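Local coordinates for putative carboxynorspermidine decarboxylase protein (Sinorhizobium meliloti, PDB 3MT1) that probably catalyses the pyridoxal 5'-phosphate-dependent decarboxylation of carboxynorspermidine and carboxyspermidine, yielding norspermidine and spermidine, at residues S78-G82 with I97-Q103; R49-T55 with F70-H75; V259-I263 with G298-G302; K336-I340 with T351-F355; N167-G171 with D206-D210. All coordinates share one frame; numbering follows the deposited sequence.

Contact 1: S78-G82 with I97-Q103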
# COMPACT_ATOMS: atom_id res chain seq x y z
N SER B 78 1.09 20.25 -6.84
CA SER B 78 1.56 19.67 -5.60
C SER B 78 0.96 20.43 -4.46
O SER B 78 0.65 21.60 -4.60
CB SER B 78 3.09 19.68 -5.47
OG SER B 78 3.49 19.15 -4.20
N VAL B 79 0.81 19.74 -3.33
CA VAL B 79 0.41 20.37 -2.09
C VAL B 79 1.59 21.20 -1.57
O VAL B 79 1.39 22.31 -1.12
CB VAL B 79 -0.05 19.31 -1.07
CG1 VAL B 79 -0.33 19.92 0.22
CG2 VAL B 79 -1.31 18.65 -1.57
N ALA B 80 2.81 20.69 -1.71
CA ALA B 80 4.00 21.42 -1.28
C ALA B 80 5.22 21.10 -2.15
O ALA B 80 5.73 19.96 -2.07
CB ALA B 80 4.31 21.10 0.17
N TYR B 81 5.71 22.05 -2.96
CA TYR B 81 6.91 21.73 -3.78
C TYR B 81 8.17 21.71 -2.96
O TYR B 81 8.30 22.47 -2.03
CB TYR B 81 7.10 22.66 -4.98
CG TYR B 81 6.06 22.49 -6.01
CD1 TYR B 81 4.93 23.32 -6.02
CD2 TYR B 81 6.15 21.46 -6.96
CE1 TYR B 81 3.92 23.13 -6.96
CE2 TYR B 81 5.15 21.28 -7.91
CZ TYR B 81 4.04 22.11 -7.91
OH TYR B 81 3.03 21.93 -8.82
N GLY B 82 9.09 20.83 -3.32
CA GLY B 82 10.40 20.80 -2.74
C GLY B 82 11.28 21.66 -3.61
O GLY B 82 11.15 21.64 -4.85
N ILE B 97 0.77 24.42 -11.03
CA ILE B 97 -0.26 24.90 -10.15
C ILE B 97 0.20 24.81 -8.71
O ILE B 97 0.85 23.84 -8.29
CB ILE B 97 -1.54 24.11 -10.35
CG1 ILE B 97 -2.05 24.40 -11.76
CG2 ILE B 97 -2.60 24.46 -9.29
CD1 ILE B 97 -2.38 23.17 -12.55
N PHE B 98 -0.12 25.88 -7.97
CA PHE B 98 0.29 25.99 -6.59
C PHE B 98 -0.91 25.97 -5.73
O PHE B 98 -1.98 26.47 -6.12
CB PHE B 98 1.08 27.25 -6.32
CG PHE B 98 2.25 27.42 -7.24
CD1 PHE B 98 3.46 26.81 -6.95
CD2 PHE B 98 2.13 28.19 -8.41
CE1 PHE B 98 4.55 26.97 -7.81
CE2 PHE B 98 3.19 28.35 -9.25
CZ PHE B 98 4.41 27.73 -8.96
N ASN B 99 -0.72 25.38 -4.55
CA ASN B 99 -1.77 25.14 -3.58
C ASN B 99 -2.18 26.40 -2.82
O ASN B 99 -3.30 26.49 -2.31
CB ASN B 99 -1.32 24.05 -2.60
CG ASN B 99 -2.48 23.45 -1.83
OD1 ASN B 99 -3.35 22.82 -2.42
ND2 ASN B 99 -2.49 23.65 -0.51
N SER B 100 -1.28 27.37 -2.75
CA SER B 100 -1.45 28.49 -1.84
C SER B 100 -0.66 29.66 -2.38
O SER B 100 0.26 29.47 -3.19
CB SER B 100 -0.92 28.12 -0.45
OG SER B 100 0.48 27.95 -0.51
N ILE B 101 -1.02 30.86 -1.93
CA ILE B 101 -0.35 32.10 -2.32
C ILE B 101 1.13 32.02 -1.99
O ILE B 101 1.99 32.30 -2.83
CB ILE B 101 -1.03 33.33 -1.67
CG1 ILE B 101 -2.20 33.77 -2.54
CG2 ILE B 101 -0.04 34.50 -1.48
CD1 ILE B 101 -3.45 34.20 -1.77
N SER B 102 1.41 31.60 -0.77
CA SER B 102 2.75 31.45 -0.28
C SER B 102 3.63 30.53 -1.16
O SER B 102 4.78 30.88 -1.46
CB SER B 102 2.69 30.94 1.16
OG SER B 102 3.99 30.84 1.71
N GLN B 103 3.10 29.38 -1.58
CA GLN B 103 3.80 28.51 -2.54
C GLN B 103 4.08 29.25 -3.83
O GLN B 103 5.18 29.14 -4.41
CB GLN B 103 2.99 27.25 -2.86
CG GLN B 103 3.02 26.17 -1.80
CD GLN B 103 4.15 25.23 -2.02
OE1 GLN B 103 4.26 24.61 -3.08
NE2 GLN B 103 5.03 25.10 -1.02
O HOH W 1 1.92 24.03 -4.45
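Tyr-81 reaches across to Ile-97, Phe-98 and Gln-103, and its side chain can be followed outward atom by atom. CB and CG lie loosely near Gln-103 OE1, but CD1 comes within 3.3 Å of that oxygen, which sits at the edge of the ring. The neighbouring atom, Tyr-81 CE1, meets Phe-98 CD1 at 3.7 Å; the ring planes are inclined by 71°, an oblique meeting. At the tip, Tyr-81 OH donates to Ile-97 O over 2.9 Å, with the acceptor in the plane of the phenol. One face of the ring is covered by Ser-78 CB, centred above it. The parallel (beta/alpha)8 barrel explains the meeting: residues 78-82 follow strand 73-77, and residues 97-103 run from the adjacent strand 95-98 into helix 101-107. Ser-100 OG caps that helix by accepting from Gln-103 N. Gln-103 bends at its second torsion (chi2 -89°), which brings the amide back to the loop, where OE1 takes Tyr-81 N at 2.9 Å in a nearly straight bond. Water 1 donates to both Gln-103 OE1 and Ser-78 O and accepts from Asn-99 N, bridging the two backbones inside a buried contact. Asn-99 lays CB 3.5 Å from Val-79 O, while its OD1 is bonded to Tyr-77 OH. Ala-80 O accepts from Lys-293 of the second subunit.

Contact 2: R49-T55 with F70-H75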
# COMPACT_ATOMS: atom_id res chain seq x y z
N ARG B 49 -3.11 8.42 -26.04
CA ARG B 49 -2.57 9.68 -26.54
C ARG B 49 -3.49 10.40 -27.56
O ARG B 49 -3.79 11.58 -27.42
CB ARG B 49 -1.18 9.44 -27.16
CG ARG B 49 -0.20 10.57 -26.94
CD ARG B 49 1.15 10.39 -27.63
NE ARG B 49 1.43 11.57 -28.47
CZ ARG B 49 2.58 12.25 -28.53
NH1 ARG B 49 3.62 11.92 -27.76
NH2 ARG B 49 2.69 13.31 -29.36
N ASP B 50 -3.92 9.67 -28.59
CA ASP B 50 -4.63 10.33 -29.68
C ASP B 50 -6.04 10.78 -29.33
O ASP B 50 -6.69 11.44 -30.14
CB ASP B 50 -4.65 9.45 -30.93
CG ASP B 50 -3.25 9.15 -31.45
OD1 ASP B 50 -2.40 10.08 -31.48
OD2 ASP B 50 -3.00 7.99 -31.83
N TYR B 51 -6.50 10.47 -28.12
CA TYR B 51 -7.84 10.81 -27.70
C TYR B 51 -7.85 11.83 -26.59
O TYR B 51 -8.92 12.35 -26.22
CB TYR B 51 -8.64 9.58 -27.24
CG TYR B 51 -8.80 8.44 -28.26
CD1 TYR B 51 -9.94 8.36 -29.07
CD2 TYR B 51 -7.83 7.43 -28.37
CE1 TYR B 51 -10.12 7.28 -29.96
CE2 TYR B 51 -7.98 6.37 -29.27
CZ TYR B 51 -9.14 6.29 -30.06
OH TYR B 51 -9.31 5.24 -30.96
N MSE B 52 -6.68 12.12 -26.05
CA MSE B 52 -6.55 13.04 -24.94
C MSE B 52 -5.54 14.14 -25.19
O MSE B 52 -4.91 14.19 -26.26
CB MSE B 52 -6.23 12.29 -23.66
CG MSE B 52 -7.29 11.24 -23.33
SE MSE B 52 -6.94 10.37 -21.62
CE MSE B 52 -7.82 11.61 -20.49
N ASP B 53 -5.39 15.05 -24.23
CA ASP B 53 -4.59 16.27 -24.46
C ASP B 53 -3.32 16.34 -23.60
O ASP B 53 -2.58 17.32 -23.70
CB ASP B 53 -5.44 17.53 -24.25
CG ASP B 53 -6.57 17.64 -25.26
OD1 ASP B 53 -6.29 18.09 -26.41
OD2 ASP B 53 -7.74 17.29 -24.93
N GLY B 54 -3.08 15.32 -22.77
CA GLY B 54 -2.00 15.34 -21.80
C GLY B 54 -2.29 14.65 -20.46
O GLY B 54 -3.22 13.83 -20.33
N THR B 55 -1.51 15.00 -19.46
CA THR B 55 -1.55 14.34 -18.17
C THR B 55 -1.51 15.43 -17.15
O THR B 55 -1.05 16.52 -17.43
CB THR B 55 -0.25 13.45 -17.95
OG1 THR B 55 0.94 14.26 -17.98
CG2 THR B 55 -0.14 12.36 -19.04
N PHE B 70 4.04 10.15 -22.11
CA PHE B 70 2.72 10.48 -22.61
C PHE B 70 2.79 11.59 -23.62
O PHE B 70 2.15 11.51 -24.65
CB PHE B 70 1.75 10.82 -21.49
CG PHE B 70 0.30 10.81 -21.93
CD1 PHE B 70 -0.21 11.80 -22.77
CD2 PHE B 70 -0.55 9.80 -21.51
CE1 PHE B 70 -1.52 11.76 -23.18
CE2 PHE B 70 -1.89 9.77 -21.89
CZ PHE B 70 -2.38 10.74 -22.71
N GLY B 71 3.60 12.62 -23.34
CA GLY B 71 3.77 13.75 -24.25
C GLY B 71 2.59 14.70 -24.20
O GLY B 71 1.76 14.62 -23.28
N LYS B 72 2.51 15.59 -25.19
CA LYS B 72 1.44 16.59 -25.31
C LYS B 72 1.52 17.57 -24.11
O LYS B 72 2.62 17.91 -23.69
CB LYS B 72 0.05 15.95 -25.47
CG LYS B 72 -0.18 15.14 -26.80
CD LYS B 72 -1.70 14.95 -27.06
CE LYS B 72 -2.02 14.43 -28.45
NZ LYS B 72 -3.51 14.30 -28.68
N GLU B 73 0.39 18.03 -23.58
CA GLU B 73 0.43 18.97 -22.47
C GLU B 73 0.63 18.27 -21.11
O GLU B 73 -0.08 17.28 -20.79
CB GLU B 73 -0.88 19.79 -22.42
CG GLU B 73 -0.64 21.30 -22.51
CD GLU B 73 -1.89 22.14 -22.32
OE1 GLU B 73 -2.66 22.29 -23.31
OE2 GLU B 73 -2.06 22.66 -21.19
N THR B 74 1.58 18.75 -20.32
CA THR B 74 1.76 18.23 -18.97
C THR B 74 1.52 19.30 -17.91
O THR B 74 2.08 20.39 -17.99
CB THR B 74 3.18 17.55 -18.74
OG1 THR B 74 4.11 18.52 -18.28
CG2 THR B 74 3.71 16.90 -20.01
N HIS B 75 0.68 18.98 -16.95
CA HIS B 75 0.34 19.89 -15.84
C HIS B 75 0.92 19.34 -14.57
O HIS B 75 0.84 18.13 -14.31
CB HIS B 75 -1.17 20.05 -15.66
CG HIS B 75 -1.82 20.89 -16.71
ND1 HIS B 75 -3.00 21.58 -16.49
CD2 HIS B 75 -1.44 21.19 -17.98
CE1 HIS B 75 -3.34 22.22 -17.59
NE2 HIS B 75 -2.40 22.01 -18.51
O HOH W 2 1.34 15.65 -15.63
O HOH W 3 1.64 14.69 -20.48
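Lys-72 NZ donates to two backbone carbonyls across the contact, Met-52 O at 2.8 Å and Arg-49 O at 3.0 Å. The first bond runs almost straight along its carbonyl; the second arrives tilted from the carbonyl plane, and Met-52 N reaches Arg-49 O from the opposite face, closing the type I turn 49-52. An extended chain beyond CG carries the ammonium to this turn. Asp-50 OD1 and Asp-53 OD1 each lie 5.2 Å from Lys-72 NZ, not in contact with it, and may modestly favour its positive charge; Asp-53 itself pairs with Arg-25. Backbone bonds then take over: Glu-73 N to Asp-53 O, Thr-55 N to Glu-73 O and His-75 N to Thr-55 O, the alternation of a parallel strand pair. These residues belong to a right-handed beta-alpha-beta unit of the barrel, strand 54-57, helix 60-70 and strand 73-77. Gly-54 CA comes to 2.9 Å from Glu-73 O. Along strand 73-77, His-75 NE2 donates to Glu-73 OE2 at 2.8 Å, within the imidazole plane, and that carboxylate also pairs with Lys-95. Packing centres on the Phe-70 ring. Thr-55 CG2 stands over one face, 3.8 Å from the centroid, a CH-pi contact, and Met-52 CB lies at the edge. Arg-49 runs counter to the phenylalanine, its CD 3.3 Å from Phe-70 O and its guanidinium 7° from parallel to the ring. Thr-55 OG1 is bonded to waters 2 and 3.

Contact 3: V259-I263 with G298-G302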
# COMPACT_ATOMS: atom_id res chain seq x y z
N VAL B 259 -8.12 -16.75 -2.54
CA VAL B 259 -7.59 -16.53 -3.87
C VAL B 259 -6.13 -16.09 -3.83
O VAL B 259 -5.60 -15.68 -2.76
CB VAL B 259 -8.42 -15.51 -4.67
CG1 VAL B 259 -9.89 -15.96 -4.73
CG2 VAL B 259 -8.28 -14.10 -4.08
N ASP B 260 -5.48 -16.17 -4.99
CA ASP B 260 -4.05 -15.97 -5.04
C ASP B 260 -3.68 -14.49 -5.14
O ASP B 260 -2.86 -14.10 -5.95
CB ASP B 260 -3.41 -16.83 -6.11
CG ASP B 260 -3.89 -16.50 -7.54
OD1 ASP B 260 -4.85 -15.70 -7.73
OD2 ASP B 260 -3.27 -17.07 -8.49
N SER B 261 -4.26 -13.68 -4.28
CA SER B 261 -4.06 -12.25 -4.32
C SER B 261 -4.35 -11.73 -2.92
O SER B 261 -4.71 -12.52 -2.04
CB SER B 261 -5.04 -11.65 -5.32
OG SER B 261 -4.90 -10.25 -5.45
N SER B 262 -4.23 -10.42 -2.73
CA SER B 262 -4.46 -9.77 -1.43
C SER B 262 -4.95 -8.33 -1.64
O SER B 262 -4.33 -7.56 -2.39
CB SER B 262 -3.15 -9.77 -0.67
OG SER B 262 -3.25 -9.12 0.58
N ILE B 263 -6.06 -7.95 -1.00
CA ILE B 263 -6.52 -6.57 -1.13
C ILE B 263 -5.50 -5.57 -0.61
O ILE B 263 -5.42 -4.46 -1.13
CB ILE B 263 -7.93 -6.27 -0.53
CG1 ILE B 263 -7.98 -6.54 0.99
CG2 ILE B 263 -8.99 -7.06 -1.24
CD1 ILE B 263 -9.07 -5.77 1.65
N GLY B 298 -8.78 -8.51 8.08
CA GLY B 298 -9.63 -7.85 7.09
C GLY B 298 -9.24 -7.98 5.62
O GLY B 298 -9.68 -7.17 4.80
N ASP B 299 -8.42 -8.99 5.28
CA ASP B 299 -8.01 -9.25 3.88
C ASP B 299 -9.10 -10.04 3.17
O ASP B 299 -8.93 -11.24 2.88
CB ASP B 299 -6.72 -10.05 3.83
CG ASP B 299 -6.11 -10.09 2.44
OD1 ASP B 299 -6.82 -9.81 1.45
OD2 ASP B 299 -4.91 -10.38 2.32
N VAL B 300 -10.20 -9.35 2.90
CA VAL B 300 -11.39 -9.94 2.33
C VAL B 300 -11.87 -9.07 1.14
O VAL B 300 -12.03 -7.83 1.26
CB VAL B 300 -12.49 -10.07 3.40
CG1 VAL B 300 -11.93 -10.66 4.75
CG2 VAL B 300 -13.13 -8.72 3.64
N PHE B 301 -12.06 -9.73 -0.00
CA PHE B 301 -12.51 -9.04 -1.19
C PHE B 301 -13.97 -8.65 -1.16
O PHE B 301 -14.30 -7.58 -1.67
CB PHE B 301 -12.24 -9.86 -2.44
CG PHE B 301 -10.84 -9.87 -2.83
CD1 PHE B 301 -9.94 -10.81 -2.26
CD2 PHE B 301 -10.37 -8.93 -3.75
CE1 PHE B 301 -8.60 -10.80 -2.59
CE2 PHE B 301 -9.00 -8.93 -4.12
CZ PHE B 301 -8.12 -9.87 -3.55
N GLY B 302 -14.81 -9.54 -0.61
CA GLY B 302 -16.28 -9.41 -0.54
C GLY B 302 -17.08 -10.71 -0.36
O GLY B 302 -16.54 -11.81 -0.52
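Ile-263 sets its CG2 methyl over the centre of the Phe-301 ring, 3.5 Å from the centroid and only 15° off the ring normal, so the contact is a CH-pi interaction on the face. The isoleucine holds CG1 between its backbone N and carbonyl carbon (chi1 61°), which turns CG2 to the ring and sends CD1 toward the backbone of residues 298-300, 3.5 Å from Gly-298 O and 3.6 Å from Val-300 O. Val-259 CG2 adds a further apolar touch, 3.6 Å from Phe-301 CE1, approaching obliquely. Ser-261 OG lies at the edge of the same ring, near its plane; its polar partner is His-266 ND1.

Polar contacts fix the start of the helix beside this packing. Asp-299 OD1 accepts from Ile-263 N at 3.2 Å, on the syn side and 33° out of the carboxylate plane. Its other oxygen, OD2, takes the hydroxyl proton of Ser-262 OG at 2.7 Å, though the position of OD2 is less certain. Ser-262 occupies the N-cap position of helix 263-266, so one carboxylate engages the cap residue and the first helical N-H together. The start of a helix would probably favour its negative charge.

A second shell holds these groups: Phe-318 stacks on Phe-301, and Leu-270 and Leu-271 of helix 268-273 pack against Ile-263. Residues 259-263 leave strand 255-259 of the mixed sheet for helix 263-266, while residues 298-302 lead into strand 300-306. Strand 286-291 pairs with both strands, parallel to the first and antiparallel to the second.

Contact 4: K336-I340 with T351-F355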
# COMPACT_ATOMS: atom_id res chain seq x y z
N LYS B 336 3.02 -12.73 -4.30
CA LYS B 336 3.26 -12.49 -5.72
C LYS B 336 2.52 -11.26 -6.21
O LYS B 336 1.33 -11.11 -5.96
CB LYS B 336 2.84 -13.72 -6.54
CG LYS B 336 3.63 -13.80 -7.83
CD LYS B 336 3.14 -14.85 -8.81
CE LYS B 336 3.87 -14.67 -10.13
NZ LYS B 336 2.97 -15.13 -11.23
N MSE B 337 3.24 -10.37 -6.89
CA MSE B 337 2.64 -9.19 -7.40
C MSE B 337 1.97 -9.46 -8.77
O MSE B 337 2.50 -10.21 -9.57
CB MSE B 337 3.70 -8.09 -7.50
CG MSE B 337 3.13 -6.70 -7.81
SE MSE B 337 4.58 -5.43 -7.80
CE MSE B 337 4.57 -4.98 -5.89
N PRO B 338 0.80 -8.87 -9.04
CA PRO B 338 0.18 -9.34 -10.26
C PRO B 338 0.86 -8.82 -11.51
O PRO B 338 1.29 -7.68 -11.54
CB PRO B 338 -1.27 -8.83 -10.15
CG PRO B 338 -1.50 -8.60 -8.66
CD PRO B 338 -0.15 -8.16 -8.16
N ALA B 339 0.96 -9.67 -12.52
CA ALA B 339 1.48 -9.26 -13.81
C ALA B 339 0.59 -8.18 -14.39
O ALA B 339 -0.57 -8.06 -14.02
CB ALA B 339 1.55 -10.51 -14.81
N ILE B 340 1.13 -7.40 -15.31
CA ILE B 340 0.33 -6.42 -15.99
C ILE B 340 0.13 -6.96 -17.39
O ILE B 340 1.10 -7.29 -18.08
CB ILE B 340 1.02 -5.02 -16.00
CG1 ILE B 340 1.16 -4.46 -14.58
CG2 ILE B 340 0.29 -4.04 -16.92
CD1 ILE B 340 1.88 -3.02 -14.51
N THR B 351 1.49 -10.11 -22.34
CA THR B 351 2.02 -9.80 -21.01
C THR B 351 2.97 -8.63 -21.14
O THR B 351 3.94 -8.71 -21.88
CB THR B 351 2.74 -10.97 -20.39
OG1 THR B 351 1.82 -12.05 -20.31
CG2 THR B 351 3.15 -10.65 -19.00
N VAL B 352 2.68 -7.55 -20.43
CA VAL B 352 3.52 -6.37 -20.51
C VAL B 352 4.69 -6.44 -19.53
O VAL B 352 5.84 -6.20 -19.90
CB VAL B 352 2.68 -5.13 -20.26
CG1 VAL B 352 3.55 -3.94 -20.03
CG2 VAL B 352 1.76 -4.90 -21.42
N ARG B 353 4.40 -6.77 -18.27
CA ARG B 353 5.38 -6.72 -17.19
C ARG B 353 5.07 -7.79 -16.17
O ARG B 353 3.95 -7.91 -15.68
CB ARG B 353 5.33 -5.36 -16.49
CG ARG B 353 6.22 -5.20 -15.22
CD ARG B 353 7.72 -5.14 -15.52
NE ARG B 353 8.44 -4.42 -14.47
CZ ARG B 353 9.14 -4.98 -13.48
NH1 ARG B 353 9.22 -6.31 -13.36
NH2 ARG B 353 9.75 -4.20 -12.58
N GLU B 354 6.10 -8.57 -15.85
CA GLU B 354 5.99 -9.65 -14.91
C GLU B 354 6.91 -9.29 -13.76
O GLU B 354 8.05 -8.86 -13.99
CB GLU B 354 6.48 -10.91 -15.58
CG GLU B 354 5.74 -12.20 -15.25
CD GLU B 354 6.18 -13.37 -16.18
OE1 GLU B 354 7.37 -13.39 -16.63
OE2 GLU B 354 5.35 -14.28 -16.46
N PHE B 355 6.42 -9.42 -12.52
CA PHE B 355 7.20 -9.10 -11.35
C PHE B 355 7.80 -10.37 -10.78
O PHE B 355 7.11 -11.38 -10.61
CB PHE B 355 6.41 -8.32 -10.31
CG PHE B 355 5.79 -7.02 -10.86
CD1 PHE B 355 4.45 -6.97 -11.23
CD2 PHE B 355 6.57 -5.88 -11.02
CE1 PHE B 355 3.90 -5.80 -11.74
CE2 PHE B 355 6.05 -4.72 -11.53
CZ PHE B 355 4.71 -4.66 -11.89
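Met-337, a selenomethionine, lays its SE atom over the centre of the Phe-355 ring, 3.7 Å from the centroid and 11° off the normal, a Met-aromatic contact. A chi1 of -170° points CG away from the backbone N and stretches the chain out to the ring, and CB and CG press along its near side. The opposite face is filled by Arg-353 CG, offset toward the rim, so the phenyl is a plate between the Met-337 and Arg-353 side chains. Pro-338 O meets the edge in plane, 3.2 Å from Phe-355 CE1, and Ile-340 CG1 approaches the same corner obliquely at 4.2 Å.

Beyond the ring the backbones pair antiparallel. Ile-340 N donates to Arg-353 O at 2.9 Å and Ile-340 O accepts from Val-352 N at 2.8 Å, both in the carbonyl planes. A weak bond from Arg-353 N also reaches Ile-340 O, and two residues facing one make a classic beta bulge. Arg-353 NE bonds to Gln-362 O of the second subunit, whose Leu-364 packs on Ile-340. The contact thus forms the open end of the hairpin 339-343 and 349-353, with strand 6-10 parallel to strand 339-343 on its other edge and helix 357-362 following.

Contact 5: N167-G171 with D206-D210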
# COMPACT_ATOMS: atom_id res chain seq x y z
N ASN B 167 -18.75 11.88 -8.77
CA ASN B 167 -19.91 12.54 -9.30
C ASN B 167 -20.44 11.96 -10.61
O ASN B 167 -19.93 12.24 -11.69
CB ASN B 167 -19.68 14.04 -9.42
CG ASN B 167 -20.95 14.81 -9.53
OD1 ASN B 167 -22.03 14.25 -9.74
ND2 ASN B 167 -20.85 16.12 -9.38
N LYS B 168 -21.50 11.19 -10.45
CA LYS B 168 -22.06 10.33 -11.47
C LYS B 168 -23.34 10.95 -12.02
O LYS B 168 -23.99 10.37 -12.89
CB LYS B 168 -22.33 8.96 -10.81
CG LYS B 168 -22.61 7.75 -11.73
CD LYS B 168 -22.48 6.43 -10.95
CE LYS B 168 -21.00 6.04 -10.81
NZ LYS B 168 -20.82 4.67 -10.23
N ASP B 169 -23.69 12.13 -11.51
CA ASP B 169 -24.94 12.80 -11.88
C ASP B 169 -24.70 14.20 -12.45
O ASP B 169 -24.04 15.04 -11.82
CB ASP B 169 -25.85 12.90 -10.66
CG ASP B 169 -27.23 13.35 -11.01
OD1 ASP B 169 -28.06 12.48 -11.36
OD2 ASP B 169 -27.50 14.57 -10.90
N PHE B 170 -25.23 14.44 -13.65
CA PHE B 170 -24.95 15.69 -14.33
C PHE B 170 -25.55 16.87 -13.59
O PHE B 170 -24.90 17.92 -13.44
CB PHE B 170 -25.48 15.68 -15.74
CG PHE B 170 -25.50 17.03 -16.38
CD1 PHE B 170 -24.30 17.69 -16.68
CD2 PHE B 170 -26.71 17.66 -16.66
CE1 PHE B 170 -24.30 18.94 -17.25
CE2 PHE B 170 -26.73 18.93 -17.26
CZ PHE B 170 -25.52 19.57 -17.55
N GLY B 171 -26.79 16.68 -13.13
CA GLY B 171 -27.49 17.69 -12.35
C GLY B 171 -26.64 18.22 -11.20
O GLY B 171 -26.60 19.45 -10.99
N ASP B 206 -24.97 6.12 -20.20
CA ASP B 206 -26.18 6.89 -19.90
C ASP B 206 -25.92 8.30 -19.37
O ASP B 206 -26.86 9.07 -19.14
CB ASP B 206 -27.09 6.13 -18.92
CG ASP B 206 -27.61 4.80 -19.51
OD1 ASP B 206 -28.09 4.82 -20.69
OD2 ASP B 206 -27.54 3.76 -18.79
N TYR B 207 -24.66 8.68 -19.21
CA TYR B 207 -24.39 10.06 -18.86
C TYR B 207 -24.81 11.01 -20.00
O TYR B 207 -24.61 10.67 -21.20
CB TYR B 207 -22.92 10.25 -18.52
CG TYR B 207 -22.62 11.49 -17.71
CD1 TYR B 207 -22.69 11.46 -16.30
CD2 TYR B 207 -22.26 12.68 -18.34
CE1 TYR B 207 -22.41 12.59 -15.54
CE2 TYR B 207 -21.97 13.81 -17.60
CZ TYR B 207 -22.05 13.76 -16.20
OH TYR B 207 -21.76 14.89 -15.47
N PRO B 208 -25.40 12.18 -19.65
CA PRO B 208 -25.85 13.14 -20.68
C PRO B 208 -24.66 13.91 -21.20
O PRO B 208 -24.48 15.09 -20.89
CB PRO B 208 -26.82 14.05 -19.93
CG PRO B 208 -26.89 13.51 -18.46
CD PRO B 208 -25.67 12.67 -18.29
N VAL B 209 -23.85 13.21 -21.99
CA VAL B 209 -22.58 13.69 -22.47
C VAL B 209 -22.68 15.00 -23.27
O VAL B 209 -21.77 15.83 -23.25
CB VAL B 209 -21.87 12.55 -23.25
CG1 VAL B 209 -20.66 13.04 -24.01
CG2 VAL B 209 -21.43 11.46 -22.27
N ASP B 210 -23.83 15.19 -23.93
CA ASP B 210 -24.03 16.34 -24.82
C ASP B 210 -24.58 17.55 -24.09
O ASP B 210 -24.14 18.67 -24.33
CB ASP B 210 -24.94 15.95 -25.98
CG ASP B 210 -24.29 14.92 -26.90
OD1 ASP B 210 -23.28 15.25 -27.57
OD2 ASP B 210 -24.81 13.77 -26.94
O HOH W 4 -21.57 14.31 -12.86
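Tyr-207 presents the edge of its ring to the Lys-168 carbonyl, with Lys-168 O near the ring plane and 3.8 Å from CE1. Pro-208 CD covers one face of that ring, offset toward the rim. The phenol oxygen in turn lies in the plane of the Phe-170 ring, at its edge: Tyr-207 OH is 4.0 Å from Phe-170 CD1 and 3.5 Å from Phe-170 CA. The two aromatic side chains cross at about a right angle. Phe-170 carries its CG anti to the backbone N (chi1 167°), directing the ring past the tyrosine toward Phe-212 and Arg-215, while CB packs on Pro-208 CG at 3.8 Å.

Both segments are helix starts in the barrel domain: Asp-169 is the N-cap of helix 170-190, its OD2 accepting from Leu-172 N, and Pro-208 holds that position before helix 209-223. Asn-167 OD1 accepts from Asp-169 N at 3.2 Å, an Asx turn leading into the first helix. Water 4 lies 2.7 Å from Tyr-207 OH and 2.9 Å from Asn-167 O. No direct hydrogen bond crosses between the segments, so this surface contact depends on van der Waals packing; water 4, hydrogen-bonded to Tyr-207 OH and close to the Asn-167 and Asp-169 carbonyls, probably provides a polar bridge.

In the fold
From the N terminus, contact 2 comes first, closing the crossover between barrel strands 54-57 and 73-77. Contact 1 follows at once, joining the loop after strand 73-77 to the end of strand 95-98; the two touch where Ile-97 meets His-75. Contact 5 then ties the starts of helices 170-190 and 209-223 on the barrel's outside. Contacts 3 and 4 close loops in the mixed sheet, their centres 18 Å apart and their nearest atoms about 5 Å apart. All five lie in series, so none crosses or encloses another. Contacts 1 and 4, with centres 35 Å apart, both touch the second subunit, so both barrel and sheet take part in the homodimer interface.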